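Local coordinates for MaoC family protein (Mycobacterium tuberculosis H37Rv, PDB 3KHP) that probably catalyses the dehydration of (3R)-3-hydroxyacyl thioesters, the reversible hydratase step of the MaoC (hydratase 2) family, at residues F38-A49 / Q71-C81; P176-R184 / W276-R286. One frame throughout, in Å; residues are numbered along the deposited sequence.

Contact 1 of 2, residues F38-A49 / Q71-C81; sequences FEWTDRDTLLYA and QQVLPTYAVIC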
loop_
_atom_site.group_PDB
_atom_site.type_symbol
_atom_site.label_atom_id
_atom_site.label_comp_id
_atom_site.label_asym_id
_atom_site.label_seq_id
_atom_site.Cartn_x
_atom_site.Cartn_y
_atom_site.Cartn_z
ATOM N N PHE A 38 -14.902 9.420 9.369
ATOM C CA PHE A 38 -13.873 8.631 8.712
ATOM C C PHE A 38 -14.459 7.258 8.350
ATOM O O PHE A 38 -14.914 6.544 9.235
ATOM C CB PHE A 38 -12.649 8.497 9.621
ATOM C CG PHE A 38 -11.790 9.752 9.697
ATOM C CD1 PHE A 38 -10.578 9.827 9.021
ATOM C CD2 PHE A 38 -12.194 10.849 10.445
ATOM C CE1 PHE A 38 -9.785 10.966 9.094
ATOM C CE2 PHE A 38 -11.404 11.977 10.523
ATOM C CZ PHE A 38 -10.199 12.039 9.850
ATOM N N GLU A 39 -14.428 6.925 7.058
ATOM C CA GLU A 39 -14.935 5.687 6.523
ATOM C C GLU A 39 -13.836 4.939 5.817
ATOM O O GLU A 39 -13.005 5.541 5.160
ATOM C CB GLU A 39 -15.990 5.959 5.459
ATOM C CG GLU A 39 -17.250 6.610 5.930
ATOM C CD GLU A 39 -18.368 6.401 4.915
ATOM O OE1 GLU A 39 -18.787 7.384 4.277
ATOM O OE2 GLU A 39 -18.760 5.218 4.729
ATOM N N TRP A 40 -13.901 3.620 5.881
ATOM C CA TRP A 40 -12.907 2.773 5.263
ATOM C C TRP A 40 -13.536 1.433 4.880
ATOM O O TRP A 40 -14.565 1.053 5.444
ATOM C CB TRP A 40 -11.738 2.593 6.229
ATOM C CG TRP A 40 -12.036 1.764 7.418
ATOM C CD1 TRP A 40 -11.882 0.410 7.523
ATOM C CD2 TRP A 40 -12.497 2.212 8.701
ATOM N NE1 TRP A 40 -12.235 -0.004 8.776
ATOM C CE2 TRP A 40 -12.630 1.075 9.513
ATOM C CE3 TRP A 40 -12.825 3.458 9.233
ATOM C CZ2 TRP A 40 -13.053 1.145 10.829
ATOM C CZ3 TRP A 40 -13.254 3.524 10.530
ATOM C CH2 TRP A 40 -13.364 2.382 11.320
ATOM N N THR A 41 -12.940 0.753 3.901
ATOM C CA THR A 41 -13.353 -0.587 3.497
ATOM C C THR A 41 -12.207 -1.520 3.823
ATOM O O THR A 41 -11.150 -1.072 4.335
ATOM C CB THR A 41 -13.638 -0.693 1.998
ATOM O OG1 THR A 41 -12.427 -0.437 1.272
ATOM C CG2 THR A 41 -14.762 0.318 1.567
ATOM N N ASP A 42 -12.389 -2.813 3.534
ATOM C CA ASP A 42 -11.370 -3.785 3.904
ATOM C C ASP A 42 -10.081 -3.539 3.148
ATOM O O ASP A 42 -9.002 -3.866 3.617
ATOM C CB ASP A 42 -11.829 -5.249 3.766
ATOM C CG ASP A 42 -12.278 -5.626 2.361
ATOM O OD1 ASP A 42 -12.101 -4.872 1.394
ATOM O OD2 ASP A 42 -12.845 -6.729 2.217
ATOM N N ARG A 43 -10.182 -2.975 1.970
ATOM C CA ARG A 43 -8.967 -2.658 1.213
ATOM C C ARG A 43 -8.034 -1.748 2.006
ATOM O O ARG A 43 -6.829 -1.891 1.941
ATOM C CB ARG A 43 -9.362 -1.964 -0.063
ATOM C CG ARG A 43 -8.248 -1.731 -1.016
ATOM C CD ARG A 43 -8.747 -0.799 -2.022
ATOM N NE ARG A 43 -7.967 -0.780 -3.235
ATOM C CZ ARG A 43 -7.823 0.305 -3.988
ATOM N NH1 ARG A 43 -8.385 1.451 -3.611
ATOM N NH2 ARG A 43 -7.110 0.254 -5.114
ATOM N N ASP A 44 -8.613 -0.796 2.723
ATOM C CA ASP A 44 -7.851 0.156 3.487
ATOM C C ASP A 44 -7.125 -0.520 4.641
ATOM O O ASP A 44 -5.994 -0.176 4.927
ATOM C CB ASP A 44 -8.775 1.256 4.061
ATOM C CG ASP A 44 -9.408 2.073 2.999
ATOM O OD1 ASP A 44 -8.651 2.647 2.222
ATOM O OD2 ASP A 44 -10.661 2.112 2.875
ATOM N N THR A 45 -7.785 -1.453 5.321
ATOM C CA THR A 45 -7.210 -2.023 6.548
ATOM C C THR A 45 -6.190 -3.075 6.143
ATOM O O THR A 45 -5.173 -3.229 6.783
ATOM C CB THR A 45 -8.275 -2.581 7.498
ATOM O OG1 THR A 45 -9.302 -3.236 6.747
ATOM C CG2 THR A 45 -8.925 -1.461 8.357
ATOM N N LEU A 46 -6.458 -3.757 5.030
ATOM C CA LEU A 46 -5.491 -4.646 4.431
ATOM C C LEU A 46 -4.251 -3.853 3.990
ATOM O O LEU A 46 -3.123 -4.217 4.327
ATOM C CB LEU A 46 -6.108 -5.371 3.217
ATOM C CG LEU A 46 -7.215 -6.399 3.539
ATOM C CD1 LEU A 46 -7.981 -6.761 2.299
ATOM C CD2 LEU A 46 -6.674 -7.637 4.285
ATOM N N LEU A 47 -4.472 -2.770 3.242
ATOM C CA LEU A 47 -3.361 -1.953 2.754
ATOM C C LEU A 47 -2.500 -1.403 3.884
ATOM O O LEU A 47 -1.268 -1.289 3.739
ATOM C CB LEU A 47 -3.894 -0.790 1.897
ATOM C CG LEU A 47 -2.833 0.082 1.235
ATOM C CD1 LEU A 47 -1.781 -0.740 0.528
ATOM C CD2 LEU A 47 -3.477 1.084 0.248
ATOM N N TYR A 48 -3.153 -1.055 4.994
ATOM C CA TYR A 48 -2.461 -0.505 6.173
ATOM C C TYR A 48 -1.595 -1.608 6.748
ATOM O O TYR A 48 -0.425 -1.382 7.041
ATOM C CB TYR A 48 -3.466 0.000 7.231
ATOM C CG TYR A 48 -2.804 0.372 8.546
ATOM C CD1 TYR A 48 -2.242 1.629 8.732
ATOM C CD2 TYR A 48 -2.737 -0.515 9.589
ATOM C CE1 TYR A 48 -1.567 1.955 9.894
ATOM C CE2 TYR A 48 -2.082 -0.174 10.775
ATOM C CZ TYR A 48 -1.531 1.071 10.923
ATOM O OH TYR A 48 -0.916 1.425 12.083
ATOM N N ALA A 49 -2.182 -2.782 6.964
ATOM C CA ALA A 49 -1.423 -3.927 7.468
ATOM C C ALA A 49 -0.135 -4.157 6.646
ATOM O O ALA A 49 0.924 -4.305 7.206
ATOM C CB ALA A 49 -2.287 -5.217 7.463
ATOM N N GLN A 71 -10.685 -11.635 9.022
ATOM C CA GLN A 71 -9.780 -10.493 9.068
ATOM C C GLN A 71 -9.815 -9.849 10.448
ATOM O O GLN A 71 -10.890 -9.626 11.008
ATOM C CB GLN A 71 -10.143 -9.444 8.009
ATOM C CG GLN A 71 -9.019 -8.428 7.816
ATOM C CD GLN A 71 -9.424 -7.341 6.919
ATOM O OE1 GLN A 71 -10.338 -7.511 6.111
ATOM N NE2 GLN A 71 -8.750 -6.198 7.021
ATOM N N GLN A 72 -8.637 -9.602 10.996
ATOM C CA GLN A 72 -8.436 -8.701 12.118
ATOM C C GLN A 72 -7.758 -7.377 11.640
ATOM O O GLN A 72 -7.024 -7.362 10.649
ATOM C CB GLN A 72 -7.516 -9.357 13.145
ATOM C CG GLN A 72 -8.065 -10.622 13.747
ATOM C CD GLN A 72 -7.203 -11.144 14.864
ATOM O OE1 GLN A 72 -6.990 -10.457 15.854
ATOM N NE2 GLN A 72 -6.706 -12.372 14.717
ATOM N N VAL A 73 -7.995 -6.288 12.377
ATOM C CA VAL A 73 -7.468 -4.958 12.067
ATOM C C VAL A 73 -6.452 -4.585 13.115
ATOM O O VAL A 73 -6.692 -4.727 14.302
ATOM C CB VAL A 73 -8.599 -3.925 12.033
ATOM C CG1 VAL A 73 -8.031 -2.515 11.767
ATOM C CG2 VAL A 73 -9.576 -4.301 10.955
ATOM N N LEU A 74 -5.283 -4.131 12.708
ATOM C CA LEU A 74 -4.316 -3.759 13.738
ATOM C C LEU A 74 -4.826 -2.567 14.556
ATOM O O LEU A 74 -5.505 -1.664 14.031
ATOM C CB LEU A 74 -2.960 -3.475 13.141
ATOM C CG LEU A 74 -2.300 -4.680 12.488
ATOM C CD1 LEU A 74 -1.202 -4.237 11.554
ATOM C CD2 LEU A 74 -1.830 -5.633 13.518
ATOM N N PRO A 75 -4.574 -2.579 15.867
ATOM C CA PRO A 75 -5.179 -1.506 16.679
ATOM C C PRO A 75 -4.507 -0.167 16.404
ATOM O O PRO A 75 -5.151 0.872 16.542
ATOM C CB PRO A 75 -4.978 -1.972 18.129
ATOM C CG PRO A 75 -3.879 -2.966 18.073
ATOM C CD PRO A 75 -4.006 -3.643 16.704
ATOM N N THR A 76 -3.260 -0.190 15.954
ATOM C CA THR A 76 -2.610 1.049 15.553
ATOM C C THR A 76 -3.267 1.689 14.349
ATOM O O THR A 76 -2.955 2.846 14.025
ATOM C CB THR A 76 -1.145 0.890 15.225
ATOM O OG1 THR A 76 -0.999 0.033 14.099
ATOM C CG2 THR A 76 -0.366 0.402 16.425
ATOM N N TYR A 77 -4.190 0.973 13.690
ATOM C CA TYR A 77 -5.020 1.616 12.661
ATOM C C TYR A 77 -5.823 2.819 13.244
ATOM O O TYR A 77 -6.292 3.653 12.494
ATOM C CB TYR A 77 -5.929 0.603 11.949
ATOM C CG TYR A 77 -6.633 1.152 10.737
ATOM C CD1 TYR A 77 -5.920 1.492 9.581
ATOM C CD2 TYR A 77 -8.006 1.391 10.758
ATOM C CE1 TYR A 77 -6.559 2.044 8.470
ATOM C CE2 TYR A 77 -8.667 1.963 9.649
ATOM C CZ TYR A 77 -7.929 2.269 8.507
ATOM O OH TYR A 77 -8.562 2.821 7.442
ATOM N N ALA A 78 -5.955 2.933 14.561
ATOM C CA ALA A 78 -6.631 4.113 15.146
ATOM C C ALA A 78 -5.981 5.436 14.707
ATOM O O ALA A 78 -6.660 6.425 14.603
ATOM C CB ALA A 78 -6.676 4.045 16.638
ATOM N N VAL A 79 -4.696 5.435 14.404
ATOM C CA VAL A 79 -4.045 6.658 13.972
ATOM C C VAL A 79 -4.488 7.133 12.598
ATOM O O VAL A 79 -4.377 8.320 12.310
ATOM C CB VAL A 79 -2.516 6.580 14.052
ATOM C CG1 VAL A 79 -2.067 6.225 15.504
ATOM C CG2 VAL A 79 -1.946 5.642 13.006
ATOM N N ILE A 80 -5.096 6.247 11.800
ATOM C CA ILE A 80 -5.602 6.620 10.514
ATOM C C ILE A 80 -7.089 6.933 10.505
ATOM O O ILE A 80 -7.493 7.888 9.874
ATOM C CB ILE A 80 -5.379 5.511 9.503
ATOM C CG1 ILE A 80 -3.896 5.095 9.458
ATOM C CG2 ILE A 80 -5.911 5.949 8.129
ATOM C CD1 ILE A 80 -2.907 6.247 9.035
ATOM N N CYS A 81 -7.909 6.131 11.191
ATOM C CA CYS A 81 -9.371 6.353 11.276
ATOM C C CYS A 81 -9.823 7.190 12.461
ATOM O O CYS A 81 -11.015 7.491 12.587
ATOM C CB CYS A 81 -10.154 5.017 11.325
ATOM S SG CYS A 81 -9.774 3.970 12.706
HETATM O O HOH W 1 -5.068 -3.870 9.813
#
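Y77 of the 3-10 segment is wedged between W40 and Y48. Its CB lies 4.1 Å from Y48 CD2. CD1 then comes down on one face of the Y48 ring, 3.5 Å from Y48 CG, in an edge-to-face pair, and CE1 faces Y48 CB. T45 CG2 rests on the face of the Y77 ring in a CH-pi contact, 16° off the normal and close to CD2. At the far edge, CE2 points at the face of the W40 indole, a second T-shaped pair, and OH ends 3.4 Å from W40 CB. The same indole face receives the sulfur of C81, and C81 CB packs 3.5 Å from W40 CZ3. This aromatic cluster joins strand 36-40 and helix 42-51 to the 3-10 turn 75-77, with C81 of helix 78-81 alongside, within the MFE-2 hydratase 2 N-terminal domain.

With CG anti to the backbone N (chi1 171°), Y48 carries its hydroxyl past Y77 to T76. Y48 OH and T76 OG1 are hydrogen-bonded at 2.5 Å, so short that the exact value is doubtful; either could donate. Q71 NE2 makes only a weak bond, 3.0 Å long, to T45 OG1, which is also bonded to A114 O. A water spans T45 O and L74 N. D42, whose CB touches Q71 OE1, forms a salt bridge through its carboxylate with R208 of the second subunit.

Contact 2 of 2, residues P176-R184 / W276-R286; sequences PAAPEFPDR and WRTEPGRAVFR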
loop_
_atom_site.group_PDB
_atom_site.type_symbol
_atom_site.label_atom_id
_atom_site.label_comp_id
_atom_site.label_asym_id
_atom_site.label_seq_id
_atom_site.Cartn_x
_atom_site.Cartn_y
_atom_site.Cartn_z
ATOM N N PRO A 176 4.548 14.482 31.673
ATOM C CA PRO A 176 4.043 13.268 32.341
ATOM C C PRO A 176 5.177 12.322 32.705
ATOM O O PRO A 176 6.237 12.341 32.070
ATOM C CB PRO A 176 3.104 12.619 31.294
ATOM C CG PRO A 176 2.979 13.601 30.171
ATOM C CD PRO A 176 4.194 14.486 30.239
ATOM N N ALA A 177 4.954 11.531 33.749
ATOM C CA ALA A 177 5.950 10.559 34.229
ATOM C C ALA A 177 6.305 9.569 33.124
ATOM O O ALA A 177 5.408 8.989 32.495
ATOM C CB ALA A 177 5.403 9.793 35.459
ATOM N N ALA A 178 7.606 9.391 32.893
ATOM C CA ALA A 178 8.092 8.353 31.988
ATOM C C ALA A 178 7.823 6.991 32.640
ATOM O O ALA A 178 7.834 6.896 33.870
ATOM C CB ALA A 178 9.584 8.526 31.719
ATOM N N PRO A 179 7.561 5.945 31.830
ATOM C CA PRO A 179 7.370 4.621 32.417
ATOM C C PRO A 179 8.651 4.076 33.018
ATOM O O PRO A 179 9.744 4.381 32.536
ATOM C CB PRO A 179 6.942 3.752 31.225
ATOM C CG PRO A 179 6.499 4.706 30.178
ATOM C CD PRO A 179 7.349 5.922 30.376
ATOM N N GLU A 180 8.480 3.282 34.071
ATOM C CA GLU A 180 9.557 2.593 34.781
ATOM C C GLU A 180 9.936 1.353 33.961
ATOM O O GLU A 180 9.074 0.528 33.625
ATOM C CB GLU A 180 9.062 2.179 36.190
ATOM C CG GLU A 180 10.129 1.684 37.214
ATOM C CD GLU A 180 9.577 0.683 38.282
ATOM O OE1 GLU A 180 10.390 -0.052 38.896
ATOM O OE2 GLU A 180 8.345 0.616 38.515
ATOM N N PHE A 181 11.215 1.256 33.625
ATOM C CA PHE A 181 11.754 0.096 32.955
ATOM C C PHE A 181 12.504 -0.714 33.978
ATOM O O PHE A 181 13.490 -0.234 34.520
ATOM C CB PHE A 181 12.693 0.493 31.810
ATOM C CG PHE A 181 11.960 0.874 30.560
ATOM C CD1 PHE A 181 11.633 -0.086 29.608
ATOM C CD2 PHE A 181 11.540 2.183 30.358
ATOM C CE1 PHE A 181 10.937 0.265 28.463
ATOM C CE2 PHE A 181 10.847 2.522 29.217
ATOM C CZ PHE A 181 10.539 1.556 28.273
ATOM N N PRO A 182 12.041 -1.945 34.240
ATOM C CA PRO A 182 12.701 -2.831 35.187
ATOM C C PRO A 182 14.167 -2.972 34.888
ATOM O O PRO A 182 14.563 -2.943 33.717
ATOM C CB PRO A 182 12.002 -4.170 34.964
ATOM C CG PRO A 182 10.658 -3.812 34.447
ATOM C CD PRO A 182 10.854 -2.573 33.636
ATOM N N ASP A 183 14.965 -3.122 35.944
ATOM C CA ASP A 183 16.395 -3.319 35.788
ATOM C C ASP A 183 16.669 -4.812 35.653
ATOM O O ASP A 183 17.070 -5.493 36.625
ATOM C CB ASP A 183 17.180 -2.720 36.956
ATOM C CG ASP A 183 18.679 -2.926 36.816
ATOM O OD1 ASP A 183 19.199 -2.966 35.680
ATOM O OD2 ASP A 183 19.350 -3.059 37.864
ATOM N N ARG A 184 16.434 -5.305 34.436
ATOM C CA ARG A 184 16.738 -6.682 34.029
ATOM C C ARG A 184 16.677 -6.783 32.513
ATOM O O ARG A 184 16.380 -5.799 31.820
ATOM C CB ARG A 184 15.764 -7.686 34.658
ATOM C CG ARG A 184 14.329 -7.516 34.227
ATOM C CD ARG A 184 13.405 -8.256 35.175
ATOM N NE ARG A 184 12.013 -7.830 35.031
ATOM C CZ ARG A 184 11.219 -8.225 34.045
ATOM N NH1 ARG A 184 9.963 -7.800 33.965
ATOM N NH2 ARG A 184 11.689 -9.041 33.121
ATOM N N TRP A 276 9.001 -5.786 28.309
ATOM C CA TRP A 276 9.092 -6.214 29.696
ATOM C C TRP A 276 7.696 -6.302 30.219
ATOM O O TRP A 276 6.996 -5.270 30.245
ATOM C CB TRP A 276 9.825 -5.174 30.559
ATOM C CG TRP A 276 11.279 -5.047 30.340
ATOM C CD1 TRP A 276 12.265 -5.612 31.085
ATOM C CD2 TRP A 276 11.932 -4.280 29.331
ATOM N NE1 TRP A 276 13.501 -5.257 30.593
ATOM C CE2 TRP A 276 13.319 -4.440 29.513
ATOM C CE3 TRP A 276 11.485 -3.477 28.287
ATOM C CZ2 TRP A 276 14.247 -3.832 28.688
ATOM C CZ3 TRP A 276 12.419 -2.868 27.480
ATOM C CH2 TRP A 276 13.773 -3.046 27.682
ATOM N N ARG A 277 7.276 -7.502 30.632
ATOM C CA ARG A 277 5.999 -7.667 31.327
ATOM C C ARG A 277 6.153 -7.135 32.746
ATOM O O ARG A 277 7.050 -7.532 33.480
ATOM C CB ARG A 277 5.562 -9.137 31.351
ATOM C CG ARG A 277 5.098 -9.640 30.001
ATOM C CD ARG A 277 4.793 -11.118 30.032
ATOM N NE ARG A 277 4.173 -11.566 28.787
ATOM C CZ ARG A 277 4.849 -12.017 27.737
ATOM N NH1 ARG A 277 6.177 -12.088 27.768
ATOM N NH2 ARG A 277 4.193 -12.405 26.653
ATOM N N THR A 278 5.298 -6.219 33.132
ATOM C CA THR A 278 5.470 -5.589 34.428
ATOM C C THR A 278 4.408 -5.998 35.433
ATOM O O THR A 278 4.693 -6.154 36.582
ATOM C CB THR A 278 5.512 -4.030 34.304
ATOM O OG1 THR A 278 4.278 -3.562 33.771
ATOM C CG2 THR A 278 6.657 -3.597 33.426
ATOM N N GLU A 279 3.186 -6.191 34.993
ATOM C CA GLU A 279 2.083 -6.320 35.919
ATOM C C GLU A 279 0.981 -6.933 35.097
ATOM O O GLU A 279 0.810 -6.563 33.946
ATOM C CB GLU A 279 1.699 -4.919 36.402
ATOM C CG GLU A 279 0.399 -4.787 37.213
ATOM C CD GLU A 279 0.027 -3.329 37.449
ATOM O OE1 GLU A 279 0.944 -2.524 37.725
ATOM O OE2 GLU A 279 -1.169 -2.984 37.347
ATOM N N PRO A 280 0.219 -7.869 35.669
ATOM C CA PRO A 280 -0.769 -8.458 34.785
ATOM C C PRO A 280 -1.430 -7.387 33.925
ATOM O O PRO A 280 -1.880 -6.358 34.428
ATOM C CB PRO A 280 -1.773 -9.112 35.746
ATOM C CG PRO A 280 -0.995 -9.362 37.015
ATOM C CD PRO A 280 0.023 -8.246 37.084
ATOM N N GLY A 281 -1.451 -7.631 32.623
ATOM C CA GLY A 281 -2.113 -6.763 31.663
ATOM C C GLY A 281 -1.355 -5.494 31.292
ATOM O O GLY A 281 -1.918 -4.636 30.652
ATOM N N ARG A 282 -0.089 -5.393 31.682
ATOM C CA ARG A 282 0.692 -4.195 31.457
ATOM C C ARG A 282 2.087 -4.553 31.066
ATOM O O ARG A 282 2.663 -5.504 31.586
ATOM C CB ARG A 282 0.822 -3.335 32.719
ATOM C CG ARG A 282 -0.463 -2.866 33.347
ATOM C CD ARG A 282 -0.799 -1.469 32.927
ATOM N NE ARG A 282 -1.974 -0.931 33.639
ATOM C CZ ARG A 282 -3.234 -1.326 33.438
ATOM N NH1 ARG A 282 -3.529 -2.278 32.555
ATOM N NH2 ARG A 282 -4.214 -0.762 34.128
ATOM N N ALA A 283 2.666 -3.750 30.190
ATOM C CA ALA A 283 4.051 -3.950 29.847
ATOM C C ALA A 283 4.654 -2.630 29.419
ATOM O O ALA A 283 3.922 -1.679 29.154
ATOM C CB ALA A 283 4.168 -4.980 28.726
ATOM N N VAL A 284 5.983 -2.604 29.328
ATOM C CA VAL A 284 6.694 -1.475 28.796
ATOM C C VAL A 284 7.601 -1.961 27.694
ATOM O O VAL A 284 7.919 -3.146 27.645
ATOM C CB VAL A 284 7.498 -0.703 29.893
ATOM C CG1 VAL A 284 6.540 -0.076 30.888
ATOM C CG2 VAL A 284 8.521 -1.608 30.601
ATOM N N PHE A 285 8.016 -1.059 26.810
ATOM C CA PHE A 285 8.867 -1.448 25.693
ATOM C C PHE A 285 9.696 -0.339 25.076
ATOM O O PHE A 285 9.456 0.838 25.279
ATOM C CB PHE A 285 8.023 -2.116 24.581
ATOM C CG PHE A 285 7.190 -1.144 23.781
ATOM C CD1 PHE A 285 7.671 -0.621 22.584
ATOM C CD2 PHE A 285 5.952 -0.722 24.237
ATOM C CE1 PHE A 285 6.910 0.278 21.836
ATOM C CE2 PHE A 285 5.196 0.175 23.509
ATOM C CZ PHE A 285 5.670 0.683 22.304
ATOM N N ARG A 286 10.683 -0.754 24.300
ATOM C CA ARG A 286 11.352 0.118 23.363
ATOM C C ARG A 286 11.451 -0.582 22.040
ATOM O O ARG A 286 11.440 -1.809 21.979
ATOM C CB ARG A 286 12.766 0.441 23.804
ATOM C CG ARG A 286 12.851 1.229 25.054
ATOM C CD ARG A 286 14.280 1.783 25.273
ATOM N NE ARG A 286 15.005 0.977 26.232
ATOM C CZ ARG A 286 15.092 1.220 27.541
ATOM N NH1 ARG A 286 14.516 2.277 28.103
ATOM N NH2 ARG A 286 15.776 0.380 28.295
#
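F181 has CG anti to its carbonyl carbon (chi1 -80°), which swings the ring off the loop and onto the hairpin beneath, while R286 bends at chi3 (-101°) to bring its guanidinium back over that ring. The guanidinium lies nearly flat on F181, with NH1 above the ring centre, 3.7 Å from F181 CD2, in a stacked cation-pi contact. V284 supports the opposite face through a CH-pi contact from CB, and its CG2 reaches F181 CD1 at 3.6 Å. The phenyl is thus held between a charged and an aliphatic side chain. Its edge is engaged as well: CD1 approaches the face of the W276 six-membered ring, 3.6 Å from W276 CZ3, in an offset edge-to-face pair, and CZ meets the carbonyl F285 O.

W276 uses its ring edge for a polar contact. NE1 donates to R184 O over 3.2 Å, almost straight and in the indole plane, although the donor stands above the plane of the R184 carbonyl. The R184 side chain runs antiparallel to the indole, its guanidinium plane turned 73° from the ring, with W276 CD1 over one guanidinium face. Its NH1 comes within 3.0 Å of R277 O, and NH2 forms a salt bridge with D187. P182, between F181 and R184 in the loop, packs its CD 3.9 Å from V284 CG2.

The hairpin turns through a type II beta turn from E279 to R282, with a classic bulge at T278 and E279 facing R282. Strand 282-289 continues the sheet to strand 298-308, whose D303 touches P179, and on the side away from the loop F285 packs against A238 and L242 of helix 231-245.

In the fold
Contact 1 belongs to the hydratase 2 N-terminal domain and contact 2 to the MaoC-like domain; their centres are 27 Å apart and their nearest atoms about 8 Å. Both reach the same antiparallel sheet, contact 1 at strand 36-40, one of the two edge strands within this chain, and contact 2 at strands 271-279 and 282-289. Helix 231-245 connects them, since Y235, R240 and V243 meet segment 71-81 while A238 and L242 pack on F285, consistent with the hot-dog fold of this family. D42 of contact 1 bridges to R208 of the second subunit, in a sequence matching the hydratase 2 signature, which probably marks the active site; no other chain of the assembly touches contact 2.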